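Local atomic coordinates of ankyrin repeat and SAM domain-containing protein 3 (Homo sapiens, PDB entry 4NL9), a protein that may take part in vasopressin signalling in the kidney and self-associates through its SAM domain, the part of the protein described here. Residues L14-I18 with G19-Y23; K22-Q25 with V26-Q30; Q30-D33 with L34-L38; E42-L45 with K46-G49; T51-G54 with P55-M59. The protein carries 1 engineered substitution. All blocks are in the same frame, centred on the assembly; numbering follows the deposited sequence.

Interaction 1: L14-I18 with G19-Y23; sequences LLEQI and GCLKY
Cys20 N bonds to Leu15 O at 2.8 Å and Gly19 N to Glu16 O at 3.2 Å, the two backbone bonds of a Schellman motif that ends helix 11-17. Gly19 is the C-prime residue, and its positive phi (63°) favours glycine. The Cys20 bond is almost straight. Gly19 N instead sits above the Glu16 carbonyl plane. Leu15 packs against the chain that leaves the turn. Its CD2 lies 4.0 Å from Cys20 CB, and its CB meets Leu21 CD2 at 3.9 Å. The other Leu21 methyl, CD1, is 3.8 Å from Glu16 CB, and these two side chains run side by side. Ile18 CG1 stands between the backbone N and the carbonyl carbon (chi1 61°), which brings it to 3.9 Å from Cys20 CB. Leu15 also touches Leu24 and Phe27 of helix 24-29. With an alanine in place of Leu15, a gap would probably open beside Cys20 and toward that helix. Ile18 packs on Met59 of helix 53-65, and its carbonyl accepts from Lys58 NZ.

Interaction 2: K22-Q25 with V26-Q30; sequences KYLQ and VFEEQ
Glu28 N donates to Leu24 O at 2.9 Å, and the donor lies in the carbonyl plane. Two more bonds of the same i to i+4 kind flank it. Phe27 N reaches Tyr23 O at 3.3 Å, nearly along the C=O axis, and Glu29 N reaches Gln25 O at 2.9 Å. A water accepts from Val26 N at 2.9 Å and donates to Lys22 O. It links the preceding 3-10 segment to the first turn of helix 24-29. The side chains follow the backbone spacing. Leu24 CG swings back beside its carbonyl carbon (chi1 175°), on the side where Glu28 lies, and the extended Glu28 chain crosses it obliquely. Glu28 OE2 comes to 3.8 Å from Leu24 CG, a contact of carboxylate with hydrocarbon. Phe27 turns the other way, into the core. Its CE2 lies 4.1 Å from Tyr23 CB, and Leu24 CA sits at the ring edge, near its plane. Phe27 meets Phe37 edge-to-face and also touches Leu45 and Met59. The helix is thus amphipathic. Its backbone is held by regular bonds, its exposed acidic side carries Glu28 and Glu29, and the aromatic side supplies apolar packing to the domain core.

Interaction 3: Q30-D33 with L34-L38; sequences QDVD and LREFL. Engineered in segment 34-38: Glu36 (natural residue Ile).
Gln30 O reaches Glu36 OE1 through one water, which donates to both at 2.6 Å. Glu36 is an engineered residue; the natural one is Ile. Asp31 follows with positive phi, as C-prime residue of the Schellman motif that ends helix 24-29. Val32 comes next and splits its methyls. CG2 lies 3.7 Å from Glu36 OE1, the two side chains crossing at about a right angle, and CG1 is 4.0 Å from Phe37 CB. Asp33 is the N-cap of helix 34-37. A chi1 of 63° folds its carboxylate over the first turn, with OD1 3.1 Å from Glu36 N. The N-H arrives from above the carboxylate plane, 44° out of it. Asp33 O accepts from Phe37 N at 2.8 Å. On the other branch, OD2 takes two waters, one leading to Arg35 N and one to Arg35 NH1. The turn 30-33 connects helix 24-29 to the short helix 34-37, while Phe37 packs on Leu11 and Leu14 of helix 11-17 and on Met59 and Ile63 of helix 53-65.

Interaction 4: E42-L45 with K46-G49; sequences ESDL and KEIG
Asp44 and Glu47 bring two carboxylates near each other, their planes only 8° apart although the side chains run at a slant. Asp44 OD1 and Glu47 OE1 stand 4.2 Å apart, like charges with no bond between them. Each carboxylate has another partner. Asp44 OD2 accepts from Thr41 N, just before the segment. Glu47 OE1 takes a water at 2.6 Å that also donates to Asp44 O. The same carbonyl accepts from Ile48 N at 3.1 Å. Ile48 CG1, anti to its carbonyl carbon (chi1 -71°), lies 3.3 Å from Asp44 O, a close contact of methylene and oxygen. Regular helix bonds run from Lys46 N to Glu42 O and from Glu47 N to Ser43 O. The helix then closes at Gly49, whose positive phi (125°) suits glycine, in a Schellman motif. Gly49 N bonds to Lys46 O at 3.0 Å and weakly to Leu45 O, which also takes a weak bond from Ile48 N. Leu45 packs on Met59 and Thr60 of helix 53-65, and Ile48 lies on Val26 and Phe27. The chemistry divides the helix. Its apolar side joins the bundle, while on the outer side the water and the Thr41 N-H probably ease the repulsion between the acids.

Interaction 5: T51-G54 with P55-M59; sequences TLFG and PKRKM
Arg57 bends at chi2 (57°) and chi3 (54°), and this folds its guanidinium back beside Phe53. With the first torsions of both anti to the backbone N, the ring and the Arg57 chain lie side by side. Phe53 CE1 stands 3.9 Å above the guanidinium plane, over its centre, and Phe53 CZ comes to 3.4 Å from Arg57 NH1. The planes are 64° apart, and the groups do not stack flat. Lys56 also curls back, and one water links its NZ to Thr51 O. A second accepts from Lys56 NZ at 3.0 Å, donates to Phe53 O at 2.9 Å and sits over the centre of the Phe53 ring. Phe53 to Arg57 open helix 53-65, the long C-terminal helix of the SAM bundle. In many SAM domains that associate end to end, the start of this helix is the end-helix surface; the contact here with the chain of another protein is consistent with that. Arg57 NH2 bonds a polar and an acidic side chain of that chain, and Lys58 NZ holds Ile18 O and an acidic side chain there. A lysine in place of Arg57 would probably leave Phe53 without the flat group it covers and those two partners less well matched. At the N-cap, Leu52 O accepts from Lys56 N at 3.3 Å, and Leu52 CB packs on Pro55 CD at 3.9 Å.

The five contacts follow one another along a small helical bundle and meet in its core. Interactions 1 and 2 share Lys22 and Tyr23, and interactions 2 and 3 share Gln30. Phe27 of interaction 2 lies centrally: its CZ is 3.6 Å from Phe37 CE1 of interaction 3, 3.8 Å from Leu45 CD2 of interaction 4 and 3.9 Å from Met59 SD of interaction 5. Interactions 1 and 5 have centres about 11 Å apart and are joined by Tyr23 CE2 on Pro55 CB at 3.6 Å. Interactions 1, 2 and 5 reach the chain of another protein, where Lys22, Arg57 and Lys58 meet acidic side chains of that chain. Interactions 3 and 4 do not touch it.

Interaction 1: L14-I18 with G19-Y23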
loop_
_atom_site.group_PDB
_atom_site.type_symbol
_atom_site.label_atom_id
_atom_site.label_comp_id
_atom_site.label_asym_id
_atom_site.label_seq_id
_atom_site.Cartn_x
_atom_site.Cartn_y
_atom_site.Cartn_z
ATOM N N LEU A 14 -15.441 -0.406 -0.938
ATOM C CA LEU A 14 -14.109 -0.024 -1.375
ATOM C C LEU A 14 -13.051 -0.734 -0.537
ATOM O O LEU A 14 -12.133 -1.331 -1.078
ATOM C CB LEU A 14 -13.926 1.503 -1.321
ATOM C CG LEU A 14 -12.618 2.079 -1.880
ATOM C CD1 LEU A 14 -12.814 3.508 -2.373
ATOM C CD2 LEU A 14 -11.503 2.063 -0.825
ATOM N N LEU A 15 -13.177 -0.644 0.786
ATOM C CA LEU A 15 -12.197 -1.247 1.684
ATOM C C LEU A 15 -12.122 -2.766 1.500
ATOM O O LEU A 15 -11.039 -3.350 1.587
ATOM C CB LEU A 15 -12.516 -0.881 3.142
ATOM C CG LEU A 15 -12.382 0.611 3.468
ATOM C CD1 LEU A 15 -12.687 0.892 4.929
ATOM C CD2 LEU A 15 -10.999 1.132 3.105
ATOM N N GLU A 16 -13.260 -3.394 1.234
ATOM C CA GLU A 16 -13.282 -4.835 0.996
ATOM C C GLU A 16 -12.436 -5.175 -0.225
ATOM O O GLU A 16 -11.659 -6.138 -0.215
ATOM C CB GLU A 16 -14.710 -5.343 0.801
ATOM C CG GLU A 16 -14.784 -6.832 0.497
ATOM C CD GLU A 16 -16.205 -7.350 0.436
ATOM O OE1 GLU A 16 -17.129 -6.545 0.183
ATOM O OE2 GLU A 16 -16.398 -8.567 0.645
ATOM N N GLN A 17 -12.579 -4.364 -1.265
ATOM C CA GLN A 17 -11.873 -4.583 -2.520
ATOM C C GLN A 17 -10.360 -4.528 -2.329
ATOM O O GLN A 17 -9.624 -5.294 -2.947
ATOM C CB GLN A 17 -12.335 -3.559 -3.562
ATOM C CG GLN A 17 -12.061 -3.957 -5.006
ATOM C CD GLN A 17 -12.760 -3.045 -6.005
ATOM O OE1 GLN A 17 -13.598 -2.221 -5.632
ATOM N NE2 GLN A 17 -12.414 -3.188 -7.280
ATOM N N ILE A 18 -9.894 -3.638 -1.459
ATOM C CA ILE A 18 -8.462 -3.498 -1.222
ATOM C C ILE A 18 -7.952 -4.211 0.041
ATOM O O ILE A 18 -6.823 -3.983 0.482
ATOM C CB ILE A 18 -8.031 -2.014 -1.233
ATOM C CG1 ILE A 18 -8.747 -1.219 -0.138
ATOM C CG2 ILE A 18 -8.333 -1.393 -2.589
ATOM C CD1 ILE A 18 -8.248 0.215 -0.018
ATOM N N GLY A 19 -8.786 -5.078 0.615
ATOM C CA GLY A 19 -8.401 -5.857 1.780
ATOM C C GLY A 19 -8.103 -5.015 3.006
ATOM O O GLY A 19 -7.194 -5.310 3.782
ATOM N N CYS A 20 -8.887 -3.961 3.193
ATOM C CA CYS A 20 -8.643 -3.031 4.283
ATOM C C CYS A 20 -9.838 -2.853 5.217
ATOM O O CYS A 20 -9.969 -1.818 5.877
ATOM C CB CYS A 20 -8.212 -1.676 3.722
ATOM S SG CYS A 20 -6.496 -1.660 3.110
ATOM N N LEU A 21 -10.693 -3.868 5.306
ATOM C CA LEU A 21 -11.865 -3.756 6.176
ATOM C C LEU A 21 -11.500 -3.633 7.657
ATOM O O LEU A 21 -12.317 -3.194 8.469
ATOM C CB LEU A 21 -12.865 -4.896 5.948
ATOM C CG LEU A 21 -13.826 -4.667 4.781
ATOM C CD1 LEU A 21 -14.598 -5.943 4.516
ATOM C CD2 LEU A 21 -14.792 -3.490 5.013
ATOM N N LYS A 22 -10.268 -3.994 8.012
ATOM C CA LYS A 22 -9.823 -3.804 9.388
ATOM C C LYS A 22 -9.817 -2.323 9.793
ATOM O O LYS A 22 -9.750 -2.010 10.979
ATOM C CB LYS A 22 -8.436 -4.425 9.613
ATOM C CG LYS A 22 -7.341 -3.738 8.824
ATOM C CD LYS A 22 -5.996 -4.450 8.973
ATOM C CE LYS A 22 -5.332 -4.107 10.296
ATOM N NZ LYS A 22 -3.915 -4.586 10.338
ATOM N N TYR A 23 -9.904 -1.413 8.816
ATOM C CA TYR A 23 -9.923 0.021 9.107
ATOM C C TYR A 23 -11.307 0.673 8.999
ATOM O O TYR A 23 -11.450 1.882 9.231
ATOM C CB TYR A 23 -8.911 0.779 8.235
ATOM C CG TYR A 23 -7.503 0.324 8.502
ATOM C CD1 TYR A 23 -6.861 0.668 9.690
ATOM C CD2 TYR A 23 -6.835 -0.487 7.599
ATOM C CE1 TYR A 23 -5.579 0.230 9.957
ATOM C CE2 TYR A 23 -5.556 -0.919 7.850
ATOM C CZ TYR A 23 -4.935 -0.559 9.026
ATOM O OH TYR A 23 -3.663 -1.021 9.265
#

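Interaction 2: K22-Q25 with V26-Q30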
loop_
_atom_site.group_PDB
_atom_site.type_symbol
_atom_site.label_atom_id
_atom_site.label_comp_id
_atom_site.label_asym_id
_atom_site.label_seq_id
_atom_site.Cartn_x
_atom_site.Cartn_y
_atom_site.Cartn_z
ATOM N N LYS A 22 -10.268 -3.994 8.012
ATOM C CA LYS A 22 -9.823 -3.804 9.388
ATOM C C LYS A 22 -9.817 -2.323 9.793
ATOM O O LYS A 22 -9.750 -2.010 10.979
ATOM C CB LYS A 22 -8.436 -4.425 9.613
ATOM C CG LYS A 22 -7.341 -3.738 8.824
ATOM C CD LYS A 22 -5.996 -4.450 8.973
ATOM C CE LYS A 22 -5.332 -4.107 10.296
ATOM N NZ LYS A 22 -3.915 -4.586 10.338
ATOM N N TYR A 23 -9.904 -1.413 8.816
ATOM C CA TYR A 23 -9.923 0.021 9.107
ATOM C C TYR A 23 -11.307 0.673 8.999
ATOM O O TYR A 23 -11.450 1.882 9.231
ATOM C CB TYR A 23 -8.911 0.779 8.235
ATOM C CG TYR A 23 -7.503 0.324 8.502
ATOM C CD1 TYR A 23 -6.861 0.668 9.690
ATOM C CD2 TYR A 23 -6.835 -0.487 7.599
ATOM C CE1 TYR A 23 -5.579 0.230 9.957
ATOM C CE2 TYR A 23 -5.556 -0.919 7.850
ATOM C CZ TYR A 23 -4.935 -0.559 9.026
ATOM O OH TYR A 23 -3.663 -1.021 9.265
ATOM N N LEU A 24 -12.324 -0.116 8.670
ATOM C CA LEU A 24 -13.642 0.469 8.434
ATOM C C LEU A 24 -14.179 1.200 9.666
ATOM O O LEU A 24 -14.690 2.309 9.559
ATOM C CB LEU A 24 -14.639 -0.603 7.975
ATOM C CG LEU A 24 -16.093 -0.134 7.797
ATOM C CD1 LEU A 24 -16.228 0.913 6.686
ATOM C CD2 LEU A 24 -17.031 -1.305 7.537
ATOM N N GLN A 25 -14.066 0.591 10.840
ATOM C CA GLN A 25 -14.644 1.213 12.029
ATOM C C GLN A 25 -13.900 2.486 12.443
ATOM O O GLN A 25 -14.498 3.394 13.014
ATOM C CB GLN A 25 -14.763 0.212 13.183
ATOM C CG GLN A 25 -15.697 -0.951 12.854
ATOM C CD GLN A 25 -16.283 -1.630 14.084
ATOM O OE1 GLN A 25 -15.574 -1.926 15.046
ATOM N NE2 GLN A 25 -17.589 -1.879 14.052
ATOM N N VAL A 26 -12.611 2.569 12.129
ATOM C CA VAL A 26 -11.880 3.808 12.359
ATOM C C VAL A 26 -12.486 4.945 11.535
ATOM O O VAL A 26 -12.727 6.044 12.048
ATOM C CB VAL A 26 -10.380 3.655 12.061
ATOM C CG1 VAL A 26 -9.714 5.002 12.034
ATOM C CG2 VAL A 26 -9.722 2.782 13.112
ATOM N N PHE A 27 -12.773 4.676 10.263
ATOM C CA PHE A 27 -13.411 5.686 9.426
ATOM C C PHE A 27 -14.818 6.028 9.921
ATOM O O PHE A 27 -15.190 7.207 9.995
ATOM C CB PHE A 27 -13.451 5.241 7.956
ATOM C CG PHE A 27 -12.107 5.268 7.276
ATOM C CD1 PHE A 27 -11.461 6.472 7.043
ATOM C CD2 PHE A 27 -11.490 4.093 6.875
ATOM C CE1 PHE A 27 -10.224 6.511 6.423
ATOM C CE2 PHE A 27 -10.250 4.121 6.254
ATOM C CZ PHE A 27 -9.610 5.339 6.031
ATOM N N GLU A 28 -15.586 5.005 10.289
ATOM C CA GLU A 28 -16.956 5.224 10.736
ATOM C C GLU A 28 -17.006 6.085 11.993
ATOM O O GLU A 28 -17.888 6.932 12.134
ATOM C CB GLU A 28 -17.675 3.890 10.950
ATOM C CG GLU A 28 -18.020 3.200 9.642
ATOM C CD GLU A 28 -18.737 1.878 9.842
ATOM O OE1 GLU A 28 -18.678 1.332 10.964
ATOM O OE2 GLU A 28 -19.366 1.389 8.877
ATOM N N GLU A 29 -16.046 5.874 12.889
ATOM C CA GLU A 29 -15.993 6.643 14.132
ATOM C C GLU A 29 -15.697 8.124 13.862
ATOM O O GLU A 29 -16.085 8.997 14.651
ATOM C CB GLU A 29 -14.965 6.022 15.084
ATOM C CG GLU A 29 -14.808 6.743 16.410
ATOM C CD GLU A 29 -16.058 6.669 17.265
ATOM O OE1 GLU A 29 -16.859 5.727 17.076
ATOM O OE2 GLU A 29 -16.239 7.558 18.124
ATOM N N GLN A 30 -15.026 8.406 12.745
ATOM C CA GLN A 30 -14.766 9.789 12.339
ATOM C C GLN A 30 -15.804 10.328 11.351
ATOM O O GLN A 30 -15.626 11.402 10.762
ATOM C CB GLN A 30 -13.350 9.926 11.774
ATOM C CG GLN A 30 -12.269 9.497 12.759
ATOM C CD GLN A 30 -12.381 10.213 14.084
ATOM O OE1 GLN A 30 -12.435 9.580 15.150
ATOM N NE2 GLN A 30 -12.425 11.539 14.033
HETATM O O HOH W 1 -11.438 -0.126 12.360
#

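Interaction 3: Q30-D33 with L34-L38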
loop_
_atom_site.group_PDB
_atom_site.type_symbol
_atom_site.label_atom_id
_atom_site.label_comp_id
_atom_site.label_asym_id
_atom_site.label_seq_id
_atom_site.Cartn_x
_atom_site.Cartn_y
_atom_site.Cartn_z
ATOM N N GLN A 30 -15.026 8.406 12.745
ATOM C CA GLN A 30 -14.766 9.789 12.339
ATOM C C GLN A 30 -15.804 10.328 11.351
ATOM O O GLN A 30 -15.626 11.402 10.762
ATOM C CB GLN A 30 -13.350 9.926 11.774
ATOM C CG GLN A 30 -12.269 9.497 12.759
ATOM C CD GLN A 30 -12.381 10.213 14.084
ATOM O OE1 GLN A 30 -12.435 9.580 15.150
ATOM N NE2 GLN A 30 -12.425 11.539 14.033
ATOM N N ASP A 31 -16.886 9.575 11.172
ATOM C CA ASP A 31 -17.963 9.949 10.252
ATOM C C ASP A 31 -17.488 10.128 8.809
ATOM O O ASP A 31 -18.038 10.937 8.057
ATOM C CB ASP A 31 -18.696 11.206 10.744
ATOM C CG ASP A 31 -19.170 11.072 12.177
ATOM O OD1 ASP A 31 -19.710 10.003 12.534
ATOM O OD2 ASP A 31 -18.983 12.026 12.957
ATOM N N VAL A 32 -16.463 9.367 8.432
ATOM C CA VAL A 32 -15.947 9.374 7.072
ATOM C C VAL A 32 -16.671 8.315 6.247
ATOM O O VAL A 32 -16.501 7.115 6.479
ATOM C CB VAL A 32 -14.430 9.085 7.049
ATOM C CG1 VAL A 32 -13.927 8.926 5.602
ATOM C CG2 VAL A 32 -13.660 10.192 7.772
ATOM N N ASP A 33 -17.505 8.759 5.312
ATOM C CA ASP A 33 -18.144 7.852 4.369
ATOM C C ASP A 33 -17.338 7.803 3.078
ATOM O O ASP A 33 -16.250 8.379 3.003
ATOM C CB ASP A 33 -19.578 8.309 4.077
ATOM C CG ASP A 33 -19.643 9.672 3.402
ATOM O OD1 ASP A 33 -18.672 10.458 3.487
ATOM O OD2 ASP A 33 -20.674 9.964 2.762
ATOM N N LEU A 34 -17.874 7.131 2.066
ATOM C CA LEU A 34 -17.186 7.006 0.778
ATOM C C LEU A 34 -16.861 8.349 0.145
ATOM O O LEU A 34 -15.734 8.579 -0.283
ATOM C CB LEU A 34 -17.994 6.151 -0.195
ATOM C CG LEU A 34 -17.343 5.965 -1.567
ATOM C CD1 LEU A 34 -15.975 5.292 -1.460
ATOM C CD2 LEU A 34 -18.266 5.158 -2.472
ATOM N N ARG A 35 -17.837 9.248 0.105
ATOM C CA ARG A 35 -17.618 10.559 -0.500
ATOM C C ARG A 35 -16.460 11.308 0.166
ATOM O O ARG A 35 -15.571 11.820 -0.523
ATOM C CB ARG A 35 -18.902 11.378 -0.431
ATOM C CG ARG A 35 -18.804 12.717 -1.119
ATOM C CD ARG A 35 -20.195 13.313 -1.274
ATOM N NE ARG A 35 -20.175 14.771 -1.326
ATOM C CZ ARG A 35 -20.291 15.553 -0.257
ATOM N NH1 ARG A 35 -20.432 15.013 0.947
ATOM N NH2 ARG A 35 -20.265 16.874 -0.390
ATOM N N GLU A 36 -16.450 11.357 1.495
ATOM C CA GLU A 36 -15.362 12.026 2.196
ATOM C C GLU A 36 -14.049 11.275 2.013
ATOM O O GLU A 36 -13.003 11.891 1.852
ATOM C CB GLU A 36 -15.669 12.214 3.685
ATOM C CG GLU A 36 -14.542 12.925 4.424
ATOM C CD GLU A 36 -14.862 13.245 5.871
ATOM O OE1 GLU A 36 -15.921 12.811 6.365
ATOM O OE2 GLU A 36 -14.045 13.940 6.514
ATOM N N PHE A 37 -14.101 9.948 2.040
ATOM C CA PHE A 37 -12.889 9.150 1.866
ATOM C C PHE A 37 -12.182 9.501 0.550
ATOM O O PHE A 37 -10.955 9.614 0.497
ATOM C CB PHE A 37 -13.239 7.652 1.925
ATOM C CG PHE A 37 -12.066 6.735 1.665
ATOM C CD1 PHE A 37 -11.207 6.380 2.696
ATOM C CD2 PHE A 37 -11.832 6.237 0.390
ATOM C CE1 PHE A 37 -10.131 5.534 2.462
ATOM C CE2 PHE A 37 -10.755 5.389 0.141
ATOM C CZ PHE A 37 -9.907 5.036 1.183
ATOM N N LEU A 38 -12.966 9.697 -0.508
ATOM C CA LEU A 38 -12.415 9.973 -1.830
ATOM C C LEU A 38 -11.821 11.369 -1.957
ATOM O O LEU A 38 -11.199 11.679 -2.980
ATOM C CB LEU A 38 -13.461 9.711 -2.916
ATOM C CG LEU A 38 -13.885 8.249 -3.073
ATOM C CD1 LEU A 38 -15.060 8.120 -4.031
ATOM C CD2 LEU A 38 -12.721 7.353 -3.537
HETATM O O HOH W 2 -15.537 13.218 8.939
HETATM O O HOH W 3 -20.830 8.566 0.662
HETATM O O HOH W 4 -21.520 12.245 2.126
#

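Interaction 4: E42-L45 with K46-G49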
loop_
_atom_site.group_PDB
_atom_site.type_symbol
_atom_site.label_atom_id
_atom_site.label_comp_id
_atom_site.label_asym_id
_atom_site.label_seq_id
_atom_site.Cartn_x
_atom_site.Cartn_y
_atom_site.Cartn_z
ATOM N N GLU A 42 -2.964 11.656 1.491
ATOM C CA GLU A 42 -2.127 10.710 2.202
ATOM C C GLU A 42 -1.980 11.078 3.674
ATOM O O GLU A 42 -2.145 10.218 4.563
ATOM C CB GLU A 42 -0.756 10.637 1.535
ATOM C CG GLU A 42 0.163 9.642 2.172
ATOM C CD GLU A 42 1.482 9.544 1.433
ATOM O OE1 GLU A 42 2.146 10.592 1.275
ATOM O OE2 GLU A 42 1.850 8.429 1.002
ATOM N N SER A 43 -1.686 12.348 3.944
ATOM C CA SER A 43 -1.500 12.781 5.322
ATOM C C SER A 43 -2.809 12.786 6.124
ATOM O O SER A 43 -2.791 12.639 7.354
ATOM C CB SER A 43 -0.792 14.141 5.389
ATOM O OG SER A 43 -1.620 15.196 4.920
ATOM N N ASP A 44 -3.938 12.964 5.438
ATOM C CA ASP A 44 -5.251 12.806 6.075
ATOM C C ASP A 44 -5.440 11.377 6.567
ATOM O O ASP A 44 -5.965 11.151 7.659
ATOM C CB ASP A 44 -6.395 13.131 5.109
ATOM C CG ASP A 44 -6.478 14.602 4.744
ATOM O OD1 ASP A 44 -6.043 15.466 5.538
ATOM O OD2 ASP A 44 -7.028 14.889 3.662
ATOM N N LEU A 45 -5.033 10.412 5.747
ATOM C CA LEU A 45 -5.151 9.012 6.118
ATOM C C LEU A 45 -4.264 8.693 7.322
ATOM O O LEU A 45 -4.684 8.016 8.270
ATOM C CB LEU A 45 -4.793 8.128 4.923
ATOM C CG LEU A 45 -5.797 8.183 3.758
ATOM C CD1 LEU A 45 -5.182 7.576 2.513
ATOM C CD2 LEU A 45 -7.124 7.488 4.110
ATOM N N LYS A 46 -3.033 9.199 7.292
ATOM C CA LYS A 46 -2.115 8.989 8.401
ATOM C C LYS A 46 -2.690 9.580 9.698
ATOM O O LYS A 46 -2.679 8.934 10.745
ATOM C CB LYS A 46 -0.753 9.598 8.057
ATOM C CG LYS A 46 0.318 9.362 9.093
ATOM C CD LYS A 46 1.620 9.963 8.595
ATOM C CE LYS A 46 2.692 9.909 9.650
ATOM N NZ LYS A 46 3.988 10.368 9.054
ATOM N N GLU A 47 -3.231 10.790 9.606
ATOM C CA GLU A 47 -3.813 11.482 10.750
ATOM C C GLU A 47 -4.995 10.739 11.396
ATOM O O GLU A 47 -5.196 10.819 12.613
ATOM C CB GLU A 47 -4.244 12.880 10.290
ATOM C CG GLU A 47 -4.836 13.774 11.346
ATOM C CD GLU A 47 -5.306 15.103 10.762
ATOM O OE1 GLU A 47 -5.956 15.111 9.685
ATOM O OE2 GLU A 47 -5.014 16.140 11.383
ATOM N N ILE A 48 -5.773 10.035 10.576
ATOM C CA ILE A 48 -6.924 9.244 11.053
ATOM C C ILE A 48 -6.474 7.952 11.760
ATOM O O ILE A 48 -7.199 7.391 12.595
ATOM C CB ILE A 48 -7.881 8.937 9.864
ATOM C CG1 ILE A 48 -8.608 10.207 9.420
ATOM C CG2 ILE A 48 -8.916 7.870 10.212
ATOM C CD1 ILE A 48 -9.304 10.076 8.065
ATOM N N GLY A 49 -5.267 7.477 11.438
ATOM C CA GLY A 49 -4.753 6.274 12.060
ATOM C C GLY A 49 -4.321 5.192 11.089
ATOM O O GLY A 49 -4.037 4.066 11.502
HETATM O O HOH W 5 -7.587 13.275 8.777
#

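Interaction 5: T51-G54 with P55-M59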
loop_
_atom_site.group_PDB
_atom_site.type_symbol
_atom_site.label_atom_id
_atom_site.label_comp_id
_atom_site.label_asym_id
_atom_site.label_seq_id
_atom_site.Cartn_x
_atom_site.Cartn_y
_atom_site.Cartn_z
ATOM N N THR A 51 -1.535 4.219 9.744
ATOM C CA THR A 51 -0.133 4.578 9.947
ATOM C C THR A 51 0.844 3.674 9.224
ATOM O O THR A 51 2.009 4.048 9.066
ATOM C CB THR A 51 0.248 4.611 11.444
ATOM O OG1 THR A 51 0.286 3.279 11.976
ATOM C CG2 THR A 51 -0.740 5.449 12.234
ATOM N N LEU A 52 0.388 2.519 8.759
ATOM C CA LEU A 52 1.285 1.579 8.080
ATOM C C LEU A 52 1.352 1.815 6.578
ATOM O O LEU A 52 0.365 2.219 5.946
ATOM C CB LEU A 52 0.867 0.148 8.375
ATOM C CG LEU A 52 0.721 -0.188 9.859
ATOM C CD1 LEU A 52 0.256 -1.620 10.029
ATOM C CD2 LEU A 52 2.052 0.028 10.587
ATOM N N PHE A 53 2.523 1.577 5.989
ATOM C CA PHE A 53 2.730 1.955 4.602
ATOM C C PHE A 53 1.779 1.240 3.632
ATOM O O PHE A 53 1.219 1.858 2.715
ATOM C CB PHE A 53 4.180 1.681 4.182
ATOM C CG PHE A 53 4.556 2.343 2.891
ATOM C CD1 PHE A 53 4.166 1.806 1.676
ATOM C CD2 PHE A 53 5.258 3.529 2.900
ATOM C CE1 PHE A 53 4.484 2.454 0.483
ATOM C CE2 PHE A 53 5.584 4.169 1.713
ATOM C CZ PHE A 53 5.192 3.626 0.514
ATOM N N GLY A 54 1.625 -0.066 3.813
ATOM C CA GLY A 54 0.862 -0.882 2.888
ATOM C C GLY A 54 -0.588 -0.460 2.737
ATOM O O GLY A 54 -1.019 -0.128 1.636
ATOM N N PRO A 55 -1.336 -0.456 3.847
ATOM C CA PRO A 55 -2.748 -0.066 3.750
ATOM C C PRO A 55 -2.920 1.365 3.260
ATOM O O PRO A 55 -3.828 1.647 2.478
ATOM C CB PRO A 55 -3.236 -0.169 5.195
ATOM C CG PRO A 55 -2.303 -1.101 5.863
ATOM C CD PRO A 55 -0.984 -0.986 5.176
ATOM N N LYS A 56 -2.053 2.263 3.709
ATOM C CA LYS A 56 -2.171 3.655 3.299
ATOM C C LYS A 56 -1.948 3.774 1.792
ATOM O O LYS A 56 -2.619 4.560 1.117
ATOM C CB LYS A 56 -1.217 4.534 4.113
ATOM C CG LYS A 56 -1.206 6.002 3.749
ATOM C CD LYS A 56 -0.698 6.869 4.915
ATOM C CE LYS A 56 0.511 6.269 5.606
ATOM N NZ LYS A 56 1.685 6.268 4.678
ATOM N N ARG A 57 -1.012 2.990 1.257
ATOM C CA ARG A 57 -0.755 3.015 -0.181
ATOM C C ARG A 57 -1.918 2.415 -0.979
ATOM O O ARG A 57 -2.305 2.943 -2.029
ATOM C CB ARG A 57 0.565 2.293 -0.497
ATOM C CG ARG A 57 0.851 2.080 -1.988
ATOM C CD ARG A 57 0.864 3.370 -2.804
ATOM N NE ARG A 57 1.767 4.382 -2.267
ATOM C CZ ARG A 57 3.065 4.473 -2.549
ATOM N NH1 ARG A 57 3.779 5.456 -2.016
ATOM N NH2 ARG A 57 3.650 3.590 -3.356
ATOM N N LYS A 58 -2.508 1.328 -0.487
ATOM C CA LYS A 58 -3.648 0.757 -1.194
ATOM C C LYS A 58 -4.811 1.736 -1.193
ATOM O O LYS A 58 -5.557 1.824 -2.167
ATOM C CB LYS A 58 -4.046 -0.584 -0.600
ATOM C CG LYS A 58 -2.982 -1.644 -0.859
ATOM C CD LYS A 58 -3.485 -3.041 -0.599
ATOM C CE LYS A 58 -3.734 -3.253 0.880
ATOM N NZ LYS A 58 -4.075 -4.669 1.210
ATOM N N MET A 59 -4.931 2.500 -0.110
ATOM C CA MET A 59 -5.986 3.508 -0.038
ATOM C C MET A 59 -5.738 4.698 -0.957
ATOM O O MET A 59 -6.650 5.144 -1.641
ATOM C CB MET A 59 -6.204 3.978 1.394
ATOM C CG MET A 59 -6.830 2.920 2.278
ATOM S SD MET A 59 -6.878 3.487 3.990
ATOM C CE MET A 59 -7.161 1.944 4.859
HETATM O O HOH W 6 3.336 4.819 6.242
HETATM O O HOH W 7 1.682 4.671 2.183
#